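PDB 4AX2: RAP1B from Serratia marcescens, which probably protects Serratia marcescens against a toxin delivered by its own type VI secretion system, as an immunity protein of the amidase-immunity family. Local coordinates for residues H34-E39 / N65-W70; D87-R92 / C111-H116; L123-Q126 / P132-T135. One frame throughout, in Å; residues are numbered along the deposited sequence. Where two conformers were deposited one is given.

Contact 1 of 3, residues H34-E39 / N65-W70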
ATOM      1  N   HIS A  34      11.234   4.609  -9.590  1.00 21.80           N
ATOM      2  CA  HIS A  34      10.002   4.037 -10.118  1.00 22.00           C
ATOM      3  C   HIS A  34       9.104   3.560  -8.992  1.00 20.33           C
ATOM      4  O   HIS A  34       7.893   3.724  -9.060  1.00 19.78           O
ATOM      5  CB  HIS A  34      10.256   2.926 -11.158  1.00 22.86           C
ATOM      6  CG  HIS A  34      11.042   1.730 -10.643  1.00 23.28           C
ATOM      7  ND1 HIS A  34      10.454   0.681 -10.024  1.00 24.46           N
ATOM      8  CD2 HIS A  34      12.392   1.419 -10.731  1.00 25.02           C
ATOM      9  CE1 HIS A  34      11.378  -0.236  -9.710  1.00 24.30           C
ATOM     10  NE2 HIS A  34      12.569   0.208 -10.156  1.00 25.59           N
ATOM     11  N   GLN A  35       9.693   3.030  -7.921  1.00 20.53           N
ATOM     12  CA  GLN A  35       8.912   2.658  -6.745  1.00 20.74           C
ATOM     13  C   GLN A  35       8.270   3.845  -6.040  1.00 19.30           C
ATOM     14  O   GLN A  35       7.135   3.749  -5.585  1.00 18.73           O
ATOM     15  CB  GLN A  35       9.754   1.848  -5.760  1.00 23.05           C
ATOM     16  CG  GLN A  35       8.944   1.273  -4.606  1.00 24.50           C
ATOM     17  CD  GLN A  35       7.914   0.229  -5.044  1.00 26.01           C
ATOM     18  OE1 GLN A  35       8.224  -0.669  -5.819  1.00 28.25           O
ATOM     19  NE2 GLN A  35       6.683   0.349  -4.535  1.00 27.99           N
ATOM     20  N   VAL A  36       8.978   4.974  -5.959  1.00 18.66           N
ATOM     21  CA  VAL A  36       8.405   6.176  -5.347  1.00 17.84           C
ATOM     22  C   VAL A  36       7.142   6.622  -6.060  1.00 17.12           C
ATOM     23  O   VAL A  36       6.182   7.041  -5.417  1.00 17.34           O
ATOM     24  CB  VAL A  36       9.398   7.344  -5.307  1.00 18.48           C
ATOM     25  CG1 VAL A  36       8.773   8.553  -4.601  1.00 17.64           C
ATOM     26  CG2 VAL A  36      10.696   6.905  -4.632  1.00 18.68           C
ATOM     27  N   VAL A  37       7.134   6.521  -7.385  1.00 17.74           N
ATOM     28  CA  VAL A  37       5.957   6.848  -8.169  1.00 18.04           C
ATOM     29  C   VAL A  37       4.793   5.946  -7.745  1.00 17.69           C
ATOM     30  O   VAL A  37       3.661   6.410  -7.637  1.00 17.09           O
ATOM     31  CB  VAL A  37       6.219   6.692  -9.670  1.00 18.54           C
ATOM     32  CG1 VAL A  37       4.924   6.892 -10.446  1.00 19.03           C
ATOM     33  CG2 VAL A  37       7.316   7.668 -10.139  1.00 18.73           C
ATOM     34  N   LYS A  38       5.075   4.666  -7.537  1.00 17.94           N
ATOM     35  CA  LYS A  38       4.013   3.713  -7.105  1.00 18.11           C
ATOM     36  C   LYS A  38       3.475   4.065  -5.722  1.00 17.87           C
ATOM     37  O   LYS A  38       2.286   3.956  -5.486  1.00 16.80           O
ATOM     38  CB  LYS A  38       4.478   2.263  -7.155  0.70 17.57           C
ATOM     39  CG  LYS A  38       4.899   1.818  -8.547  0.70 17.43           C
ATOM     40  CD  LYS A  38       4.592   0.354  -8.832  0.70 18.30           C
ATOM     41  CE  LYS A  38       5.376  -0.626  -7.955  0.70 18.54           C
ATOM     42  NZ  LYS A  38       4.931  -2.064  -8.103  0.70 18.97           N
ATOM     43  N   GLU A  39       4.355   4.512  -4.817  1.00 18.07           N
ATOM     44  CA  GLU A  39       3.919   4.958  -3.494  1.00 18.40           C
ATOM     45  C   GLU A  39       2.981   6.151  -3.630  1.00 18.49           C
ATOM     46  O   GLU A  39       1.981   6.249  -2.908  1.00 17.70           O
ATOM     47  CB  GLU A  39       5.088   5.370  -2.601  1.00 19.39           C
ATOM     48  CG  GLU A  39       6.193   4.338  -2.451  1.00 20.46           C
ATOM     49  CD  GLU A  39       5.721   3.026  -1.864  1.00 22.43           C
ATOM     50  OE1 GLU A  39       5.440   3.016  -0.648  1.00 23.68           O
ATOM     51  OE2 GLU A  39       5.713   2.016  -2.593  1.00 25.20           O
ATOM     52  N   ASN A  65       1.320  13.688  -2.284  1.00 22.50           N
ATOM     53  CA  ASN A  65       1.932  14.902  -2.809  1.00 23.63           C
ATOM     54  C   ASN A  65       3.379  15.068  -2.349  1.00 24.28           C
ATOM     55  O   ASN A  65       4.241  15.502  -3.120  1.00 25.66           O
ATOM     56  CB  ASN A  65       1.089  16.130  -2.457  1.00 24.33           C
ATOM     57  CG  ASN A  65      -0.240  16.150  -3.200  1.00 25.16           C
ATOM     58  OD1 ASN A  65      -0.360  15.549  -4.279  1.00 26.52           O
ATOM     59  ND2 ASN A  65      -1.253  16.818  -2.619  1.00 24.35           N
ATOM     60  N   ALA A  66       3.630  14.700  -1.102  1.00 24.84           N
ATOM     61  CA  ALA A  66       4.951  14.834  -0.499  1.00 25.85           C
ATOM     62  C   ALA A  66       5.984  13.933  -1.181  1.00 24.48           C
ATOM     63  O   ALA A  66       7.179  14.235  -1.145  1.00 26.07           O
ATOM     64  CB  ALA A  66       4.879  14.534   1.012  1.00 26.60           C
ATOM     65  N   MET A  67       5.534  12.851  -1.809  1.00 23.88           N
ATOM     66  CA  MET A  67       6.449  11.925  -2.498  1.00 23.05           C
ATOM     67  C   MET A  67       7.219  12.624  -3.610  1.00 23.85           C
ATOM     68  O   MET A  67       8.344  12.238  -3.930  1.00 23.05           O
ATOM     69  CB  MET A  67       5.720  10.722  -3.129  1.00 22.18           C
ATOM     70  CG  MET A  67       5.005   9.770  -2.163  1.00 22.32           C
ATOM     71  SD  MET A  67       6.185   9.000  -1.054  1.00 24.25           S
ATOM     72  CE  MET A  67       5.079   8.073   0.037  1.00 25.08           C
ATOM     73  N   ARG A  68       6.585  13.600  -4.254  1.00 24.04           N
ATOM     74  CA  ARG A  68       7.206  14.244  -5.402  1.00 25.56           C
ATOM     75  C   ARG A  68       8.530  14.935  -5.040  1.00 26.15           C
ATOM     76  O   ARG A  68       9.377  15.114  -5.906  1.00 26.84           O
ATOM     77  CB  ARG A  68       6.246  15.244  -6.025  1.00 27.31           C
ATOM     78  CG  ARG A  68       4.944  14.606  -6.512  1.00 29.92           C
ATOM     79  CD  ARG A  68       3.990  15.624  -7.089  1.00 32.34           C
ATOM     80  NE  ARG A  68       3.684  16.688  -6.134  1.00 35.17           N
ATOM     81  CZ  ARG A  68       2.534  17.347  -6.082  1.00 37.64           C
ATOM     82  NH1 ARG A  68       1.554  17.060  -6.928  1.00 41.67           N
ATOM     83  NH2 ARG A  68       2.366  18.301  -5.183  1.00 36.11           N
ATOM     84  N   GLU A  69       8.714  15.314  -3.775  1.00 26.64           N
ATOM     85  CA  GLU A  69       9.959  15.972  -3.360  1.00 28.74           C
ATOM     86  C   GLU A  69      11.164  15.023  -3.506  1.00 27.35           C
ATOM     87  O   GLU A  69      12.284  15.488  -3.658  1.00 28.09           O
ATOM     88  CB  GLU A  69       9.852  16.508  -1.917  1.00 31.82           C
ATOM     89  CG  GLU A  69      11.079  17.287  -1.453  1.00 35.95           C
ATOM     90  CD  GLU A  69      10.887  18.103  -0.173  1.00 37.70           C
ATOM     91  OE1 GLU A  69       9.886  17.898   0.542  1.00 39.41           O
ATOM     92  OE2 GLU A  69      11.764  18.954   0.130  1.00 42.93           O
ATOM     93  N   TRP A  70      10.928  13.710  -3.509  1.00 25.09           N
ATOM     94  CA  TRP A  70      12.020  12.738  -3.395  1.00 24.97           C
ATOM     95  C   TRP A  70      12.312  12.002  -4.669  1.00 24.30           C
ATOM     96  O   TRP A  70      12.993  10.972  -4.650  1.00 24.55           O
ATOM     97  CB  TRP A  70      11.740  11.779  -2.231  1.00 24.11           C
ATOM     98  CG  TRP A  70      11.312  12.580  -1.033  1.00 25.52           C
ATOM     99  CD1 TRP A  70      10.056  12.616  -0.422  1.00 25.39           C
ATOM    100  CD2 TRP A  70      12.110  13.588  -0.337  1.00 26.17           C
ATOM    101  NE1 TRP A  70      10.049  13.515   0.615  1.00 26.30           N
ATOM    102  CE2 TRP A  70      11.254  14.146   0.705  1.00 26.89           C
ATOM    103  CE3 TRP A  70      13.417  14.048  -0.456  1.00 27.57           C
ATOM    104  CZ2 TRP A  70      11.708  15.118   1.579  1.00 28.13           C
ATOM    105  CZ3 TRP A  70      13.866  15.042   0.427  1.00 29.03           C
ATOM    106  CH2 TRP A  70      13.028  15.564   1.418  1.00 28.80           C
TER
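In this all-helical immunity-protein fold, helix 33-49 and the C-terminal end of helix 55-67 pack side by side, and V36, E39 and M67 make the close contacts between the two segments. It illustrates how one unbranched side chain can bridge two neighbouring helices. M67 sends its chain across with CG anti to the carbonyl carbon (chi1 -64°) and the chain bent at chi2, which carries the sulfur and methyl toward the aliphatic base of E39. The methyl CE of M67 lies 3.8 Å from CB of E39. One turn earlier on helix 33-49, CG1 of V36 does the touching: it is 4.0 Å from CB of M67 and also rests near the M67 carbonyl oxygen. I28 of helix 26-29 covers both V36 and M67, while L112 of the second subunit packs on M67 and E39. The carboxylate of E39 turns away from M67 to polar partners, H116 of the second subunit at OE1 and Y115 of its own chain at OE2. One turn back, NE2 of Q35 also bonds OE2 of E39, at 2.7 Å and 161°, with the acceptor nearly in the amide plane.

Contact 2 of 3, residues D87-R92 / C111-H116. With EDO (1,2-ethanediol), chain G; EDO (1,2-ethanediol), chain F.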
ATOM      1  N   ASP A  87      -7.942   6.144 -12.001  1.00 25.00           N
ATOM      2  CA  ASP A  87      -9.348   6.118 -12.348  1.00 26.20           C
ATOM      3  C   ASP A  87      -9.761   4.809 -13.020  1.00 26.34           C
ATOM      4  O   ASP A  87     -10.902   4.404 -12.901  1.00 28.80           O
ATOM      5  CB  ASP A  87      -9.724   7.326 -13.227  1.00 26.95           C
ATOM      6  CG  ASP A  87      -9.726   8.630 -12.454  1.00 27.30           C
ATOM      7  OD1 ASP A  87      -9.744   8.568 -11.203  1.00 26.55           O
ATOM      8  OD2 ASP A  87      -9.720   9.719 -13.097  1.00 29.20           O
ATOM      9  N   LYS A  88      -8.827   4.148 -13.692  1.00 28.25           N
ATOM     10  CA  LYS A  88      -9.106   2.858 -14.338  1.00 29.69           C
ATOM     11  C   LYS A  88      -9.159   1.684 -13.337  1.00 28.66           C
ATOM     12  O   LYS A  88      -9.664   0.604 -13.685  1.00 28.51           O
ATOM     13  CB  LYS A  88      -8.112   2.614 -15.481  0.70 31.19           C
ATOM     14  CG  LYS A  88      -8.282   3.630 -16.614  0.70 33.98           C
ATOM     15  CD  LYS A  88      -7.312   3.393 -17.771  0.70 35.97           C
ATOM     16  CE  LYS A  88      -7.381   4.502 -18.815  0.70 36.96           C
ATOM     17  NZ  LYS A  88      -6.240   4.425 -19.773  0.70 38.13           N
ATOM     18  N   TYR A  89      -8.696   1.909 -12.098  1.00 26.98           N
ATOM     19  CA  TYR A  89      -8.671   0.864 -11.049  1.00 26.16           C
ATOM     20  C   TYR A  89      -9.631   1.084  -9.873  1.00 27.50           C
ATOM     21  O   TYR A  89     -10.264   0.136  -9.390  1.00 27.30           O
ATOM     22  CB  TYR A  89      -7.238   0.699 -10.526  1.00 25.32           C
ATOM     23  CG  TYR A  89      -6.393  -0.093 -11.485  1.00 25.40           C
ATOM     24  CD1 TYR A  89      -5.856   0.499 -12.611  1.00 25.71           C
ATOM     25  CD2 TYR A  89      -6.156  -1.446 -11.277  1.00 25.58           C
ATOM     26  CE1 TYR A  89      -5.111  -0.236 -13.526  1.00 26.65           C
ATOM     27  CE2 TYR A  89      -5.398  -2.190 -12.178  1.00 26.45           C
ATOM     28  CZ  TYR A  89      -4.884  -1.581 -13.307  1.00 26.96           C
ATOM     29  OH  TYR A  89      -4.129  -2.285 -14.220  1.00 26.25           O
ATOM     30  N   LYS A  90      -9.763   2.333  -9.428  1.00 26.78           N
ATOM     31  CA  LYS A  90     -10.298   2.620  -8.094  1.00 26.80           C
ATOM     32  C   LYS A  90     -11.768   2.292  -7.861  1.00 28.87           C
ATOM     33  O   LYS A  90     -12.156   2.039  -6.710  1.00 28.89           O
ATOM     34  CB  LYS A  90     -10.061   4.092  -7.741  1.00 27.24           C
ATOM     35  CG  LYS A  90     -10.855   5.068  -8.599  1.00 26.86           C
ATOM     36  CD  LYS A  90     -10.647   6.493  -8.080  1.00 27.07           C
ATOM     37  CE  LYS A  90     -11.554   7.491  -8.801  1.00 27.46           C
ATOM     38  NZ  LYS A  90     -11.304   8.918  -8.432  1.00 25.86           N
ATOM     39  N   SER A  91     -12.565   2.295  -8.935  1.00 30.04           N
ATOM     40  CA  SER A  91     -14.033   2.221  -8.875  1.00 33.55           C
ATOM     41  C   SER A  91     -14.539   0.891  -9.348  1.00 34.82           C
ATOM     42  O   SER A  91     -15.751   0.684  -9.432  1.00 37.54           O
ATOM     43  CB  SER A  91     -14.679   3.285  -9.777  1.00 35.75           C
ATOM     44  OG  SER A  91     -14.200   4.564  -9.477  1.00 38.04           O
ATOM     45  N   ARG A  92     -13.625  -0.029  -9.639  1.00 34.61           N
ATOM     46  CA  ARG A  92     -14.039  -1.320 -10.135  1.00 36.73           C
ATOM     47  C   ARG A  92     -14.966  -1.990  -9.143  1.00 35.70           C
ATOM     48  O   ARG A  92     -14.842  -1.839  -7.917  1.00 33.48           O
ATOM     49  CB  ARG A  92     -12.853  -2.217 -10.476  1.00 36.77           C
ATOM     50  CG  ARG A  92     -11.963  -1.694 -11.595  1.00 39.27           C
ATOM     51  CD  ARG A  92     -12.691  -1.390 -12.902  1.00 43.23           C
ATOM     52  NE  ARG A  92     -13.214  -2.599 -13.543  1.00 46.97           N
ATOM     53  CZ  ARG A  92     -12.514  -3.413 -14.339  1.00 48.87           C
ATOM     54  NH1 ARG A  92     -11.229  -3.176 -14.606  1.00 49.87           N
ATOM     55  NH2 ARG A  92     -13.106  -4.482 -14.867  1.00 49.82           N
ATOM     56  N   CYS A 111      -7.122  -0.336  -5.001  1.00 18.77           N
ATOM     57  CA  CYS A 111      -5.869   0.402  -4.886  1.00 18.43           C
ATOM     58  C   CYS A 111      -4.624  -0.513  -4.826  1.00 17.61           C
ATOM     59  O   CYS A 111      -3.594  -0.224  -5.465  1.00 16.79           O
ATOM     60  CB  CYS A 111      -5.953   1.380  -3.698  1.00 18.66           C
ATOM     61  SG  CYS A 111      -7.176   2.714  -3.961  1.00 19.43           S
ATOM     62  N   LEU A 112      -4.727  -1.631  -4.103  1.00 16.94           N
ATOM     63  CA  LEU A 112      -3.646  -2.610  -4.086  1.00 17.25           C
ATOM     64  C   LEU A 112      -3.441  -3.229  -5.485  1.00 17.44           C
ATOM     65  O   LEU A 112      -2.304  -3.444  -5.914  1.00 17.42           O
ATOM     66  CB  LEU A 112      -3.907  -3.675  -3.027  1.00 17.17           C
ATOM     67  CG  LEU A 112      -3.934  -3.191  -1.585  1.00 17.32           C
ATOM     68  CD1 LEU A 112      -4.318  -4.371  -0.689  1.00 18.71           C
ATOM     69  CD2 LEU A 112      -2.561  -2.640  -1.180  1.00 16.78           C
ATOM     70  N   ARG A 113      -4.533  -3.476  -6.211  1.00 18.78           N
ATOM     71  CA  ARG A 113      -4.433  -4.051  -7.568  1.00 19.16           C
ATOM     72  C   ARG A 113      -3.692  -3.078  -8.474  1.00 18.81           C
ATOM     73  O   ARG A 113      -2.785  -3.449  -9.214  1.00 18.87           O
ATOM     74  CB  ARG A 113      -5.818  -4.372  -8.139  1.00 20.14           C
ATOM     75  CG  ARG A 113      -5.768  -5.173  -9.428  1.00 21.90           C
ATOM     76  CD  ARG A 113      -7.165  -5.500  -9.981  1.00 22.92           C
ATOM     77  NE  ARG A 113      -7.998  -6.213  -9.012  1.00 23.01           N
ATOM     78  CZ  ARG A 113      -9.026  -5.696  -8.332  1.00 23.15           C
ATOM     79  NH1 ARG A 113      -9.412  -4.452  -8.510  1.00 22.69           N
ATOM     80  NH2 ARG A 113      -9.678  -6.452  -7.441  1.00 24.37           N
ATOM     81  N   LEU A 114      -4.103  -1.822  -8.424  1.00 18.75           N
ATOM     82  CA  LEU A 114      -3.374  -0.734  -9.096  1.00 18.13           C
ATOM     83  C   LEU A 114      -1.892  -0.762  -8.764  1.00 18.10           C
ATOM     84  O   LEU A 114      -1.044  -0.771  -9.656  1.00 17.46           O
ATOM     85  CB  LEU A 114      -3.934   0.618  -8.660  1.00 17.98           C
ATOM     86  CG  LEU A 114      -3.083   1.853  -9.037  1.00 17.47           C
ATOM     87  CD1 LEU A 114      -3.132   2.055 -10.539  1.00 18.04           C
ATOM     88  CD2 LEU A 114      -3.589   3.085  -8.321  1.00 18.16           C
ATOM     89  N   TYR A 115      -1.591  -0.771  -7.472  1.00 17.88           N
ATOM     90  CA  TYR A 115      -0.217  -0.663  -6.980  1.00 18.56           C
ATOM     91  C   TYR A 115       0.678  -1.761  -7.538  1.00 19.00           C
ATOM     92  O   TYR A 115       1.845  -1.523  -7.773  1.00 18.06           O
ATOM     93  CB  TYR A 115      -0.234  -0.702  -5.449  1.00 19.44           C
ATOM     94  CG  TYR A 115       1.096  -0.639  -4.761  1.00 20.83           C
ATOM     95  CD1 TYR A 115       1.876   0.512  -4.792  1.00 21.15           C
ATOM     96  CD2 TYR A 115       1.550  -1.717  -4.014  1.00 24.00           C
ATOM     97  CE1 TYR A 115       3.078   0.586  -4.122  1.00 22.23           C
ATOM     98  CE2 TYR A 115       2.747  -1.660  -3.343  1.00 26.37           C
ATOM     99  CZ  TYR A 115       3.516  -0.502  -3.404  1.00 25.98           C
ATOM    100  OH  TYR A 115       4.707  -0.458  -2.728  1.00 29.17           O
ATOM    101  N   HIS A 116       0.140  -2.968  -7.690  1.00 19.40           N
ATOM    102  CA  HIS A 116       0.902  -4.104  -8.250  1.00 20.75           C
ATOM    103  C   HIS A 116       0.762  -4.314  -9.750  1.00 21.40           C
ATOM    104  O   HIS A 116       1.325  -5.276 -10.302  1.00 23.11           O
ATOM    105  CB  HIS A 116       0.509  -5.384  -7.511  1.00 22.13           C
ATOM    106  CG  HIS A 116       0.813  -5.346  -6.024  1.00 22.71           C
ATOM    107  ND1 HIS A 116       2.071  -5.345  -5.542  1.00 23.29           N
ATOM    108  CD2 HIS A 116      -0.036  -5.296  -4.912  1.00 22.77           C
ATOM    109  CE1 HIS A 116       2.033  -5.299  -4.184  1.00 23.64           C
ATOM    110  NE2 HIS A 116       0.745  -5.276  -3.808  1.00 24.30           N
TER
HETATM  111  C1  EDO G1156      -4.674  -5.387 -13.248  1.00 40.18           C
HETATM  112  O1  EDO G1156      -4.345  -4.588 -14.369  1.00 43.71           O
HETATM  113  C2  EDO G1156      -3.413  -5.970 -12.694  1.00 40.23           C
HETATM  114  O2  EDO G1156      -3.749  -7.087 -11.891  1.00 42.32           O
HETATM  115  C1  EDO F1155       6.057  -5.779  -5.515  1.00 46.82           C
HETATM  116  O1  EDO F1155       5.164  -5.488  -4.447  1.00 47.46           O
HETATM  117  C2  EDO F1155       5.731  -4.849  -6.673  1.00 45.82           C
HETATM  118  O2  EDO F1155       4.371  -5.036  -7.074  1.00 42.89           O
HETATM  119  O   HOH W   1      -8.931  -2.301 -10.084  1.00 30.23           O
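The unusual feature is that the ring of Y89 lies against the backbone of helix 107-116 at L114, as well as against its side chain. The ring of Y89 lies with one face over CA of L114, a CH-pi contact with 4.0 Å from CA of L114 to the centroid of the Y89 ring, displaced toward the rim. CD2 of Y89 comes still nearer the backbone, 3.5 Å from N of L114. Over the same face, toward the CD1 edge, CD1 of L114 meets CD1 of Y89 at 3.8 Å; the leucine reaches it with CG anti to its own N (chi1 167°). The ring thus spans L114 from amide to methyl. A water bridges the segments at their polar margin, donating to O of Y89 at 2.9 Å and accepting from NH1 of R113 at 2.7 Å, in the guanidinium plane. That guanidinium is also held by N110 and N94, and by the P24 carbonyl of the second subunit. Beyond Y89 the chain leaves its helix through a type I turn, Y89 to R92, whose carbonyls at K90 and R92 are bonded by N110. The contact therefore joins the end of helix 75-89 to helix 107-116, with L114 also packing on L85 and I86, and C111 tied by a disulfide to C45 of helix 33-49.

Contact 3 of 3, residues L123-Q126 / P132-T135. With EDO (1,2-ethanediol), chain E; EDO (1,2-ethanediol), chain D.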
ATOM      1  N   LEU A 123       4.294   2.631 -16.329  1.00 24.07           N
ATOM      2  CA  LEU A 123       4.158   4.101 -16.219  1.00 23.95           C
ATOM      3  C   LEU A 123       5.142   4.703 -15.227  1.00 23.55           C
ATOM      4  O   LEU A 123       5.684   5.773 -15.481  1.00 24.08           O
ATOM      5  CB  LEU A 123       2.728   4.510 -15.873  1.00 23.43           C
ATOM      6  CG  LEU A 123       2.388   6.005 -15.752  1.00 23.08           C
ATOM      7  CD1 LEU A 123       2.576   6.725 -17.094  1.00 24.59           C
ATOM      8  CD2 LEU A 123       0.959   6.154 -15.261  1.00 23.02           C
ATOM      9  N   SER A 124       5.390   4.001 -14.119  1.00 23.68           N
ATOM     10  CA  SER A 124       6.282   4.463 -13.052  1.00 23.26           C
ATOM     11  C   SER A 124       7.725   4.719 -13.526  1.00 25.47           C
ATOM     12  O   SER A 124       8.447   5.553 -12.957  1.00 25.82           O
ATOM     13  CB  SER A 124       6.289   3.464 -11.879  1.00 23.04           C
ATOM     14  OG  SER A 124       7.014   2.276 -12.155  1.00 23.67           O
ATOM     15  N   ARG A 125       8.132   3.992 -14.559  1.00 25.98           N
ATOM     16  CA  ARG A 125       9.448   4.150 -15.148  1.00 27.68           C
ATOM     17  C   ARG A 125       9.458   5.302 -16.146  1.00 28.55           C
ATOM     18  O   ARG A 125      10.436   6.042 -16.220  1.00 29.06           O
ATOM     19  CB  ARG A 125       9.876   2.849 -15.817  1.00 29.87           C
ATOM     20  CG  ARG A 125      10.131   1.758 -14.793  1.00 31.43           C
ATOM     21  CD  ARG A 125      10.133   0.369 -15.405  1.00 34.99           C
ATOM     22  NE  ARG A 125      10.062  -0.625 -14.340  1.00 37.83           N
ATOM     23  CZ  ARG A 125      11.091  -1.055 -13.613  1.00 39.30           C
ATOM     24  NH1 ARG A 125      12.327  -0.603 -13.834  1.00 43.37           N
ATOM     25  NH2 ARG A 125      10.877  -1.960 -12.655  1.00 40.02           N
ATOM     26  N   GLN A 126       8.350   5.481 -16.862  1.00 28.14           N
ATOM     27  CA  GLN A 126       8.234   6.534 -17.880  1.00 29.13           C
ATOM     28  C   GLN A 126       8.230   7.952 -17.309  1.00 28.24           C
ATOM     29  O   GLN A 126       8.692   8.884 -17.972  1.00 28.67           O
ATOM     30  CB  GLN A 126       6.957   6.327 -18.703  1.00 31.45           C
ATOM     31  CG  GLN A 126       6.933   5.008 -19.456  1.00 33.47           C
ATOM     32  CD  GLN A 126       5.641   4.784 -20.210  1.00 35.98           C
ATOM     33  OE1 GLN A 126       4.566   5.157 -19.740  1.00 37.77           O
ATOM     34  NE2 GLN A 126       5.739   4.155 -21.384  1.00 39.33           N
ATOM     35  N   PRO A 132      15.357   5.396 -14.095  1.00 29.22           N
ATOM     36  CA  PRO A 132      14.365   5.259 -13.034  1.00 27.90           C
ATOM     37  C   PRO A 132      14.762   4.306 -11.903  1.00 27.63           C
ATOM     38  O   PRO A 132      14.021   4.203 -10.926  1.00 26.48           O
ATOM     39  CB  PRO A 132      13.138   4.716 -13.776  1.00 27.76           C
ATOM     40  CG  PRO A 132      13.704   3.949 -14.909  1.00 30.00           C
ATOM     41  CD  PRO A 132      14.927   4.726 -15.338  1.00 30.07           C
ATOM     42  N   ASP A 133      15.891   3.609 -12.037  1.00 28.24           N
ATOM     43  CA  ASP A 133      16.380   2.715 -10.978  1.00 28.64           C
ATOM     44  C   ASP A 133      17.299   3.407  -9.948  1.00 28.29           C
ATOM     45  O   ASP A 133      17.699   2.785  -8.961  1.00 28.38           O
ATOM     46  CB  ASP A 133      17.129   1.513 -11.562  1.00 30.11           C
ATOM     47  CG  ASP A 133      16.242   0.601 -12.413  1.00 32.57           C
ATOM     48  OD1 ASP A 133      15.021   0.831 -12.490  1.00 31.42           O
ATOM     49  OD2 ASP A 133      16.807  -0.338 -13.035  1.00 35.11           O
ATOM     50  N   ARG A 134      17.653   4.668 -10.166  1.00 27.60           N
ATOM     51  CA  ARG A 134      18.459   5.383  -9.173  1.00 27.62           C
ATOM     52  C   ARG A 134      17.574   5.768  -7.994  1.00 26.42           C
ATOM     53  O   ARG A 134      16.332   5.709  -8.089  1.00 25.07           O
ATOM     54  CB  ARG A 134      19.154   6.586  -9.803  1.00 27.80           C
ATOM     55  CG  ARG A 134      20.304   6.130 -10.703  1.00 29.73           C
ATOM     56  CD  ARG A 134      21.021   7.268 -11.392  1.00 30.44           C
ATOM     57  NE  ARG A 134      21.732   8.140 -10.468  1.00 30.35           N
ATOM     58  CZ  ARG A 134      22.976   7.961 -10.033  1.00 32.08           C
ATOM     59  NH1 ARG A 134      23.703   6.910 -10.418  1.00 34.18           N
ATOM     60  NH2 ARG A 134      23.498   8.843  -9.198  1.00 32.11           N
ATOM     61  N   THR A 135      18.210   6.135  -6.882  1.00 25.95           N
ATOM     62  CA  THR A 135      17.499   6.520  -5.671  1.00 24.53           C
ATOM     63  C   THR A 135      17.816   7.949  -5.294  1.00 24.64           C
ATOM     64  O   THR A 135      18.821   8.516  -5.745  1.00 24.77           O
ATOM     65  CB  THR A 135      17.898   5.612  -4.494  1.00 24.52           C
ATOM     66  OG1 THR A 135      19.215   5.954  -4.048  1.00 24.20           O
ATOM     67  CG2 THR A 135      17.846   4.129  -4.894  1.00 24.45           C
TER
HETATM   68  C1  EDO E1154      14.604  -3.515 -13.421  1.00 58.70           C
HETATM   69  O1  EDO E1154      14.935  -2.254 -14.002  1.00 59.15           O
HETATM   70  C2  EDO E1154      15.055  -3.505 -11.963  1.00 58.87           C
HETATM   71  O2  EDO E1154      13.918  -3.256 -11.144  1.00 61.22           O
HETATM   72  C1  EDO D1153      22.598   5.550 -14.837  1.00 48.19           C
HETATM   73  O1  EDO D1153      22.546   6.972 -15.078  1.00 50.03           O
HETATM   74  C2  EDO D1153      23.684   5.236 -13.816  1.00 49.71           C
HETATM   75  O2  EDO D1153      23.115   4.572 -12.686  1.00 51.95           O
HETATM   76  O   HOH W   2      13.837   0.620 -15.315  1.00 65.47           O
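R125 in the last turn of helix 118-126 meets the returning surface loop twice, at P132 along the base of its side chain and at D133 with its guanidinium. P132 lies beside the base of R125, the two side chains crossing at about a right angle: CG of P132 is 4.1 Å from CB of R125, and CB of P132 is 3.9 Å from O of R125. The arginine then runs outward, extended from CG to NE, until its terminal nitrogen reaches the aspartate. NH1 of R125 forms a salt bridge with OD1 of D133 at 3.3 Å, the guanidinium and carboxylate planes standing 84° apart, so the charges meet through one nitrogen and one oxygen and not as a coplanar two-pronged (bidentate) pair. In the fold the loop connects two successive helices, leading from helix 118-126 into helix 136-140, where T135 is the N-cap and its OG1 accepts from N of Q138. An ethanediol, probably from the crystallisation liquor, lies beside the ion pair; its O1 donates to OD2 of D133 at 2.8 Å and receives a weak bond from NH1 of R125. A water lies improbably close to the same NH1, and a link through it to D133 is doubtful. H34 of helix 33-49 touches both R125 and D133, and its backbone is hydrogen-bonded to P132.

In the fold
From the N terminus, contact 1 closes first, bringing the end of helix 55-67 back to the start of helix 33-49 across a mostly helical connection. Contact 2 follows, closing a largely non-helical excursion, partly unmodelled (99-102), between helices 75-89 and 107-116; contact 3 closes the short loop after helix 118-126. The three are in series, none nested or crossed. Contact 1 is the hub: its centre is about 17 Å from that of contact 2, which it meets where K38 and E39 reach Y115, and about 10 Å from that of contact 3, which it meets through H34. Contacts 2 and 3 do not touch. Contacts 1 and 2 both reach the second subunit; contact 3 does not.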